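Local coordinates for protein diguanylate cyclase (PDB 3IGN) that probably makes the second messenger cyclic di-GMP from two molecules of GTP through its GGDEF domain, the part present here, which has the product bound, at residues F45-F50 and I126-S131; V130-A135 and N164-S169. One frame throughout, in Å; residues are numbered along the deposited sequence.

Interaction 1 (F45-F50 and I126-S131); sequences FDIDHF and IQYTVS
With CG beside the backbone N and turned from the carbonyl carbon (chi1 -70°), Asp48 holds its carboxylate against Thr129 and Ser131, whose torsions swing OG1 (chi1 58°) and OG (chi1 -75°) to meet it. Ser131 OG donates to Asp48 OD1 at 2.6 Å, on the syn lone pair of that oxygen. Thr129 OG1 donates a hydrogen bond to the anti lone pair of Asp48 OD2, also 2.6 Å. An aspartate suits this place because its two oxygens accept from hydroxyls two residues apart on one chain; OD2 also accepts the backbone N-H of Asn164, so three hydrogen bonds hold the buried carboxylate and fix its rotation. The backbones run antiparallel: Asp46 and Ser131 form a hydrogen-bonded pair through both N-H groups, and Asp48 N reaches Thr129 O at 2.8 Å. A water, accepting from Thr129 N and donating to Asp48 O, bridges the two segments next to that bond. Beta-branched Ile47 and Val130, the non-hydrogen-bonded pair, and the aromatic Phe45 and Tyr128 suit the buried face against helices 59-74 and 100-115. Ile47 CG2 lies 3.7 Å from Tyr128 CD2, and Val130 CG1 sits at the edge of the Phe45 ring, 4.1 Å from CD1. Tyr128 OH bonds to Thr69 there. The arrangement is an antiparallel pairing of two interior strands in the GGDEF-domain sheet, finished by an aspartate bound to two hydroxyls where strand 40-47 ends.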
ATOM      1  N   PHE A  45       2.844   0.547   1.475  1.00 25.67           N
ATOM      2  CA  PHE A  45       3.732   1.176   0.512  1.00 26.42           C
ATOM      3  C   PHE A  45       3.572   2.685   0.461  1.00 27.98           C
ATOM      4  O   PHE A  45       2.520   3.225   0.809  1.00 26.37           O
ATOM      5  CB  PHE A  45       3.593   0.525  -0.880  1.00 26.01           C
ATOM      6  CG  PHE A  45       2.265   0.747  -1.567  1.00 27.88           C
ATOM      7  CD1 PHE A  45       2.127   1.749  -2.527  1.00 29.62           C
ATOM      8  CD2 PHE A  45       1.184  -0.098  -1.325  1.00 26.57           C
ATOM      9  CE1 PHE A  45       0.937   1.905  -3.243  1.00 29.35           C
ATOM     10  CE2 PHE A  45      -0.011   0.047  -2.033  1.00 25.47           C
ATOM     11  CZ  PHE A  45      -0.134   1.048  -2.997  1.00 25.60           C
ATOM     12  N   ASP A  46       4.654   3.344   0.060  1.00 28.93           N
ATOM     13  CA  ASP A  46       4.726   4.799  -0.027  1.00 31.38           C
ATOM     14  C   ASP A  46       5.209   5.224  -1.401  1.00 32.88           C
ATOM     15  O   ASP A  46       5.923   4.488  -2.082  1.00 34.70           O
ATOM     16  CB  ASP A  46       5.740   5.345   0.985  1.00 36.52           C
ATOM     17  CG  ASP A  46       5.247   5.295   2.408  1.00 44.11           C
ATOM     18  OD1 ASP A  46       4.195   4.672   2.657  1.00 46.23           O
ATOM     19  OD2 ASP A  46       5.923   5.880   3.283  1.00 47.20           O
ATOM     20  N   ILE A  47       4.831   6.433  -1.792  1.00 34.55           N
ATOM     21  CA  ILE A  47       5.267   6.989  -3.061  1.00 31.99           C
ATOM     22  C   ILE A  47       6.667   7.527  -2.773  1.00 30.88           C
ATOM     23  O   ILE A  47       6.864   8.241  -1.799  1.00 31.23           O
ATOM     24  CB  ILE A  47       4.354   8.144  -3.487  1.00 32.10           C
ATOM     25  CG1 ILE A  47       2.969   7.593  -3.849  1.00 30.44           C
ATOM     26  CG2 ILE A  47       4.978   8.904  -4.649  1.00 29.64           C
ATOM     27  CD1 ILE A  47       1.840   8.579  -3.617  1.00 31.31           C
ATOM     28  N   ASP A  48       7.638   7.170  -3.605  1.00 31.90           N
ATOM     29  CA  ASP A  48       9.011   7.632  -3.408  1.00 29.94           C
ATOM     30  C   ASP A  48       9.175   9.121  -3.686  1.00 30.12           C
ATOM     31  O   ASP A  48       8.514   9.669  -4.568  1.00 30.80           O
ATOM     32  CB  ASP A  48       9.976   6.861  -4.317  1.00 29.66           C
ATOM     33  CG  ASP A  48      10.140   5.416  -3.902  1.00 30.66           C
ATOM     34  OD1 ASP A  48      10.239   5.166  -2.689  1.00 32.25           O
ATOM     35  OD2 ASP A  48      10.190   4.541  -4.787  1.00 33.28           O
ATOM     36  N   HIS A  49      10.053   9.767  -2.921  1.00 29.46           N
ATOM     37  CA  HIS A  49      10.343  11.191  -3.094  1.00 31.89           C
ATOM     38  C   HIS A  49       9.100  12.069  -3.217  1.00 34.55           C
ATOM     39  O   HIS A  49       9.085  13.016  -4.007  1.00 34.41           O
ATOM     40  CB  HIS A  49      11.199  11.376  -4.347  1.00 30.90           C
ATOM     41  CG  HIS A  49      12.368  10.447  -4.417  1.00 30.42           C
ATOM     42  ND1 HIS A  49      13.398  10.479  -3.503  1.00 31.17           N
ATOM     43  CD2 HIS A  49      12.662   9.446  -5.280  1.00 30.83           C
ATOM     44  CE1 HIS A  49      14.277   9.539  -3.799  1.00 33.98           C
ATOM     45  NE2 HIS A  49      13.853   8.897  -4.874  1.00 34.34           N
ATOM     46  N   PHE A  50       8.066  11.779  -2.433  1.00 35.96           N
ATOM     47  CA  PHE A  50       6.838  12.558  -2.525  1.00 35.46           C
ATOM     48  C   PHE A  50       6.998  14.044  -2.226  1.00 36.43           C
ATOM     49  O   PHE A  50       6.557  14.883  -3.014  1.00 33.77           O
ATOM     50  CB  PHE A  50       5.753  11.971  -1.623  1.00 38.28           C
ATOM     51  CG  PHE A  50       4.388  12.516  -1.910  1.00 39.16           C
ATOM     52  CD1 PHE A  50       3.786  12.292  -3.145  1.00 39.19           C
ATOM     53  CD2 PHE A  50       3.724  13.298  -0.974  1.00 38.11           C
ATOM     54  CE1 PHE A  50       2.545  12.844  -3.443  1.00 42.41           C
ATOM     55  CE2 PHE A  50       2.480  13.855  -1.265  1.00 41.94           C
ATOM     56  CZ  PHE A  50       1.892  13.629  -2.499  1.00 42.53           C
ATOM     57  N   ILE A 126       5.172  13.807 -15.187  1.00 50.88           N
ATOM     58  CA  ILE A 126       5.877  13.140 -14.101  1.00 48.64           C
ATOM     59  C   ILE A 126       6.023  11.626 -14.141  1.00 46.30           C
ATOM     60  O   ILE A 126       5.124  10.902 -14.562  1.00 46.78           O
ATOM     61  CB  ILE A 126       5.184  13.446 -12.760  1.00 45.56           C
ATOM     62  CG1 ILE A 126       4.914  14.942 -12.634  1.00 41.74           C
ATOM     63  CG2 ILE A 126       6.037  12.938 -11.609  1.00 47.66           C
ATOM     64  CD1 ILE A 126       4.130  15.316 -11.399  1.00 38.80           C
ATOM     65  N   GLN A 127       7.177  11.161 -13.678  1.00 44.01           N
ATOM     66  CA  GLN A 127       7.452   9.737 -13.561  1.00 44.41           C
ATOM     67  C   GLN A 127       7.913   9.575 -12.123  1.00 40.37           C
ATOM     68  O   GLN A 127       8.666  10.402 -11.610  1.00 38.31           O
ATOM     69  CB  GLN A 127       8.529   9.294 -14.550  1.00 48.23           C
ATOM     70  CG  GLN A 127       7.976   9.173 -15.958  1.00 52.36           C
ATOM     71  CD  GLN A 127       9.047   8.983 -17.008  1.00 57.36           C
ATOM     72  OE1 GLN A 127       9.059   9.680 -18.024  1.00 61.38           O
ATOM     73  NE2 GLN A 127       9.950   8.034 -16.776  1.00 56.39           N
ATOM     74  N   TYR A 128       7.434   8.527 -11.466  1.00 38.14           N
ATOM     75  CA  TYR A 128       7.774   8.294 -10.072  1.00 36.97           C
ATOM     76  C   TYR A 128       7.760   6.804  -9.770  1.00 36.10           C
ATOM     77  O   TYR A 128       7.462   5.988 -10.635  1.00 38.57           O
ATOM     78  CB  TYR A 128       6.761   9.006  -9.169  1.00 34.43           C
ATOM     79  CG  TYR A 128       5.358   8.429  -9.238  1.00 34.88           C
ATOM     80  CD1 TYR A 128       4.560   8.591 -10.373  1.00 33.72           C
ATOM     81  CD2 TYR A 128       4.834   7.705  -8.166  1.00 34.02           C
ATOM     82  CE1 TYR A 128       3.270   8.042 -10.434  1.00 34.02           C
ATOM     83  CE2 TYR A 128       3.557   7.158  -8.217  1.00 33.01           C
ATOM     84  CZ  TYR A 128       2.780   7.325  -9.348  1.00 33.22           C
ATOM     85  OH  TYR A 128       1.523   6.764  -9.393  1.00 35.11           O
ATOM     86  N   THR A 129       8.081   6.456  -8.531  1.00 34.97           N
ATOM     87  CA  THR A 129       8.093   5.063  -8.119  1.00 33.45           C
ATOM     88  C   THR A 129       7.553   4.913  -6.709  1.00 33.21           C
ATOM     89  O   THR A 129       7.278   5.901  -6.025  1.00 29.79           O
ATOM     90  CB  THR A 129       9.516   4.474  -8.149  1.00 34.12           C
ATOM     91  OG1 THR A 129      10.374   5.243  -7.295  1.00 33.68           O
ATOM     92  CG2 THR A 129      10.069   4.477  -9.566  1.00 32.83           C
ATOM     93  N   VAL A 130       7.401   3.665  -6.284  1.00 30.55           N
ATOM     94  CA  VAL A 130       6.917   3.371  -4.942  1.00 28.72           C
ATOM     95  C   VAL A 130       7.837   2.354  -4.291  1.00 28.56           C
ATOM     96  O   VAL A 130       8.494   1.560  -4.968  1.00 27.49           O
ATOM     97  CB  VAL A 130       5.488   2.759  -4.944  1.00 28.75           C
ATOM     98  CG1 VAL A 130       4.440   3.835  -5.237  1.00 26.96           C
ATOM     99  CG2 VAL A 130       5.414   1.647  -5.969  1.00 30.14           C
ATOM    100  N   SER A 131       7.886   2.401  -2.968  1.00 27.26           N
ATOM    101  CA  SER A 131       8.671   1.454  -2.185  1.00 27.45           C
ATOM    102  C   SER A 131       7.583   0.632  -1.501  1.00 27.92           C
ATOM    103  O   SER A 131       6.586   1.188  -1.064  1.00 26.46           O
ATOM    104  CB  SER A 131       9.531   2.184  -1.144  1.00 27.39           C
ATOM    105  OG  SER A 131      10.651   2.807  -1.764  1.00 29.38           O
TER
HETATM  106  O   HOH W   1       9.497   9.054  -7.310  1.00 34.80           O

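Interaction 2 (V130-A135 and N164-S169); sequences VSMGIA and NKVVVS
Strands 130-135 and 166-168 run parallel, 19° apart, with Met132 N bonded to Lys165 O, Val167 N to Met132 O, Ile134 N to Val167 O and Ser169 N to Ile134 O. On the face carrying Met132, Ile134, Val166 and Val168, the key side chain is Ile134. Its CG1 lies beside the backbone N (chi1 -66°) and the chain extends, bringing CD1 to 3.4 Å from Val166 CG1, a tight fit, and to 4.1 Å from Val168 CG2. Beta-branched residues favour extended backbone, and their methyls pack together on the face of the sheet. Gly133 is paired with Val167, whose side chain lies on the opposite face; Gly133 CA makes a CA-H...O contact of 3.4 Å to Val167 O. Ala135 CB meets Ser169 CB at 4.1 Å, small groups that let helix 144-160 come close. A water donates to Asn164 OD1 (2.7 Å) and accepts from Val130 N; the Asn164 side chain also hydrogen-bonds through ND2 to Glu115 and through OD1 to Arg111. Strand 166-168 is outermost on this side, joined to strand 130-136 through helix 144-160 as a beta-alpha-beta unit; that helix packs on Val167 and Ala135, while helix 100-115 lies against Met132, Ile134 and Val168.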
ATOM      1  N   VAL A 130       7.401   3.665  -6.284  1.00 30.55           N
ATOM      2  CA  VAL A 130       6.917   3.371  -4.942  1.00 28.72           C
ATOM      3  C   VAL A 130       7.837   2.354  -4.291  1.00 28.56           C
ATOM      4  O   VAL A 130       8.494   1.560  -4.968  1.00 27.49           O
ATOM      5  CB  VAL A 130       5.488   2.759  -4.944  1.00 28.75           C
ATOM      6  CG1 VAL A 130       4.440   3.835  -5.237  1.00 26.96           C
ATOM      7  CG2 VAL A 130       5.414   1.647  -5.969  1.00 30.14           C
ATOM      8  N   SER A 131       7.886   2.401  -2.968  1.00 27.26           N
ATOM      9  CA  SER A 131       8.671   1.454  -2.185  1.00 27.45           C
ATOM     10  C   SER A 131       7.583   0.632  -1.501  1.00 27.92           C
ATOM     11  O   SER A 131       6.586   1.188  -1.064  1.00 26.46           O
ATOM     12  CB  SER A 131       9.531   2.184  -1.144  1.00 27.39           C
ATOM     13  OG  SER A 131      10.651   2.807  -1.764  1.00 29.38           O
HETATM   14  N   MSE A 132       7.765  -0.678  -1.409  1.00 28.50           N
HETATM   15  CA  MSE A 132       6.737  -1.521  -0.801  1.00 26.01           C
HETATM   16  C   MSE A 132       7.269  -2.533   0.205  1.00 25.77           C
HETATM   17  O   MSE A 132       8.329  -3.126   0.007  1.00 27.52           O
HETATM   18  CB  MSE A 132       5.978  -2.258  -1.907  1.00 25.66           C
HETATM   19  CG  MSE A 132       5.606  -1.359  -3.082  1.00 29.39           C
HETATM   20 SE   MSE A 132       4.671  -2.292  -4.492  1.00 37.26          SE
HETATM   21  CE  MSE A 132       6.158  -3.012  -5.400  1.00 43.42           C
ATOM     22  N   GLY A 133       6.511  -2.725   1.281  1.00 23.45           N
ATOM     23  CA  GLY A 133       6.884  -3.675   2.313  1.00 21.17           C
ATOM     24  C   GLY A 133       5.797  -4.713   2.494  1.00 21.73           C
ATOM     25  O   GLY A 133       4.620  -4.368   2.560  1.00 22.49           O
ATOM     26  N   ILE A 134       6.196  -5.978   2.582  1.00 21.37           N
ATOM     27  CA  ILE A 134       5.260  -7.092   2.736  1.00 21.64           C
ATOM     28  C   ILE A 134       5.531  -7.849   4.029  1.00 23.28           C
ATOM     29  O   ILE A 134       6.678  -8.091   4.388  1.00 23.91           O
ATOM     30  CB  ILE A 134       5.412  -8.114   1.578  1.00 21.16           C
ATOM     31  CG1 ILE A 134       5.000  -7.494   0.245  1.00 21.12           C
ATOM     32  CG2 ILE A 134       4.579  -9.375   1.864  1.00 22.50           C
ATOM     33  CD1 ILE A 134       5.448  -8.334  -0.944  1.00 21.23           C
ATOM     34  N   ALA A 135       4.468  -8.217   4.734  1.00 22.89           N
ATOM     35  CA  ALA A 135       4.615  -8.995   5.943  1.00 21.98           C
ATOM     36  C   ALA A 135       3.517 -10.043   5.995  1.00 21.94           C
ATOM     37  O   ALA A 135       2.332  -9.715   6.128  1.00 19.62           O
ATOM     38  CB  ALA A 135       4.549  -8.104   7.190  1.00 24.36           C
ATOM     39  N   ASN A 164      12.031   2.059  -5.092  1.00 29.91           N
ATOM     40  CA  ASN A 164      11.495   1.418  -6.300  1.00 29.65           C
ATOM     41  C   ASN A 164      11.711  -0.083  -6.208  1.00 31.82           C
ATOM     42  O   ASN A 164      12.221  -0.725  -7.133  1.00 33.14           O
ATOM     43  CB  ASN A 164      12.161   1.978  -7.563  1.00 32.52           C
ATOM     44  CG  ASN A 164      11.532   1.442  -8.834  1.00 34.26           C
ATOM     45  OD1 ASN A 164      10.348   1.097  -8.855  1.00 34.95           O
ATOM     46  ND2 ASN A 164      12.317   1.385  -9.909  1.00 35.05           N
ATOM     47  N   LYS A 165      11.291  -0.642  -5.080  1.00 31.36           N
ATOM     48  CA  LYS A 165      11.476  -2.059  -4.822  1.00 31.36           C
ATOM     49  C   LYS A 165      10.490  -2.593  -3.799  1.00 29.63           C
ATOM     50  O   LYS A 165       9.837  -1.832  -3.085  1.00 28.73           O
ATOM     51  CB  LYS A 165      12.885  -2.292  -4.292  1.00 32.24           C
ATOM     52  CG  LYS A 165      13.245  -1.302  -3.176  1.00 33.48           C
ATOM     53  CD  LYS A 165      14.453  -1.742  -2.374  1.00 34.72           C
ATOM     54  CE  LYS A 165      15.526  -2.316  -3.258  1.00 36.53           C
ATOM     55  NZ  LYS A 165      16.195  -3.436  -2.547  1.00 36.74           N
ATOM     56  N   VAL A 166      10.421  -3.918  -3.731  1.00 29.02           N
ATOM     57  CA  VAL A 166       9.543  -4.618  -2.803  1.00 26.67           C
ATOM     58  C   VAL A 166      10.413  -5.403  -1.838  1.00 26.34           C
ATOM     59  O   VAL A 166      11.308  -6.135  -2.265  1.00 28.22           O
ATOM     60  CB  VAL A 166       8.660  -5.658  -3.519  1.00 27.38           C
ATOM     61  CG1 VAL A 166       7.622  -6.218  -2.552  1.00 28.38           C
ATOM     62  CG2 VAL A 166       8.023  -5.066  -4.726  1.00 27.08           C
ATOM     63  N   VAL A 167      10.148  -5.269  -0.542  1.00 24.37           N
ATOM     64  CA  VAL A 167      10.911  -6.012   0.450  1.00 24.03           C
ATOM     65  C   VAL A 167       9.961  -6.848   1.287  1.00 24.78           C
ATOM     66  O   VAL A 167       8.924  -6.361   1.724  1.00 24.97           O
ATOM     67  CB  VAL A 167      11.704  -5.079   1.398  1.00 21.79           C
ATOM     68  CG1 VAL A 167      12.195  -5.875   2.615  1.00 24.64           C
ATOM     69  CG2 VAL A 167      12.899  -4.487   0.661  1.00 25.01           C
ATOM     70  N   VAL A 168      10.316  -8.109   1.493  1.00 26.75           N
ATOM     71  CA  VAL A 168       9.505  -9.005   2.304  1.00 26.24           C
ATOM     72  C   VAL A 168      10.124  -9.070   3.696  1.00 27.24           C
ATOM     73  O   VAL A 168      11.341  -9.229   3.834  1.00 28.53           O
ATOM     74  CB  VAL A 168       9.463 -10.424   1.707  1.00 25.11           C
ATOM     75  CG1 VAL A 168       8.761 -11.372   2.664  1.00 22.91           C
ATOM     76  CG2 VAL A 168       8.755 -10.403   0.362  1.00 28.26           C
ATOM     77  N   SER A 169       9.285  -8.933   4.724  1.00 25.51           N
ATOM     78  CA  SER A 169       9.744  -8.988   6.105  1.00 29.67           C
ATOM     79  C   SER A 169      10.206 -10.399   6.439  1.00 33.25           C
ATOM     80  O   SER A 169       9.510 -11.370   6.146  1.00 30.85           O
ATOM     81  CB  SER A 169       8.614  -8.591   7.055  1.00 31.08           C
ATOM     82  OG  SER A 169       8.992  -8.800   8.408  1.00 33.72           O
TER
HETATM   83  O   HOH W   2       7.741   1.911  -8.954  1.00 32.59           O

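After strand 17-18 and helix 19-36 the chain enters strand 40-47, and interaction 1 closes a long loop from 45-50 to 126-131 that takes in helices 50-57, 59-74 and 100-115 and strands 82-85 and 90-96. Interaction 2 then closes a shorter loop, through helix 144-160, back onto strand 130-136. The two loops neither nest nor cross: they follow one another and share Val130 and Ser131. Strand 130-136 therefore lies between an antiparallel neighbour, 40-47, and a parallel one, 166-168, in a single mixed sheet. The contacts also touch directly, through packing of Thr129 CG2 on Asn164 CG and of Phe45 CB on Met132 CG.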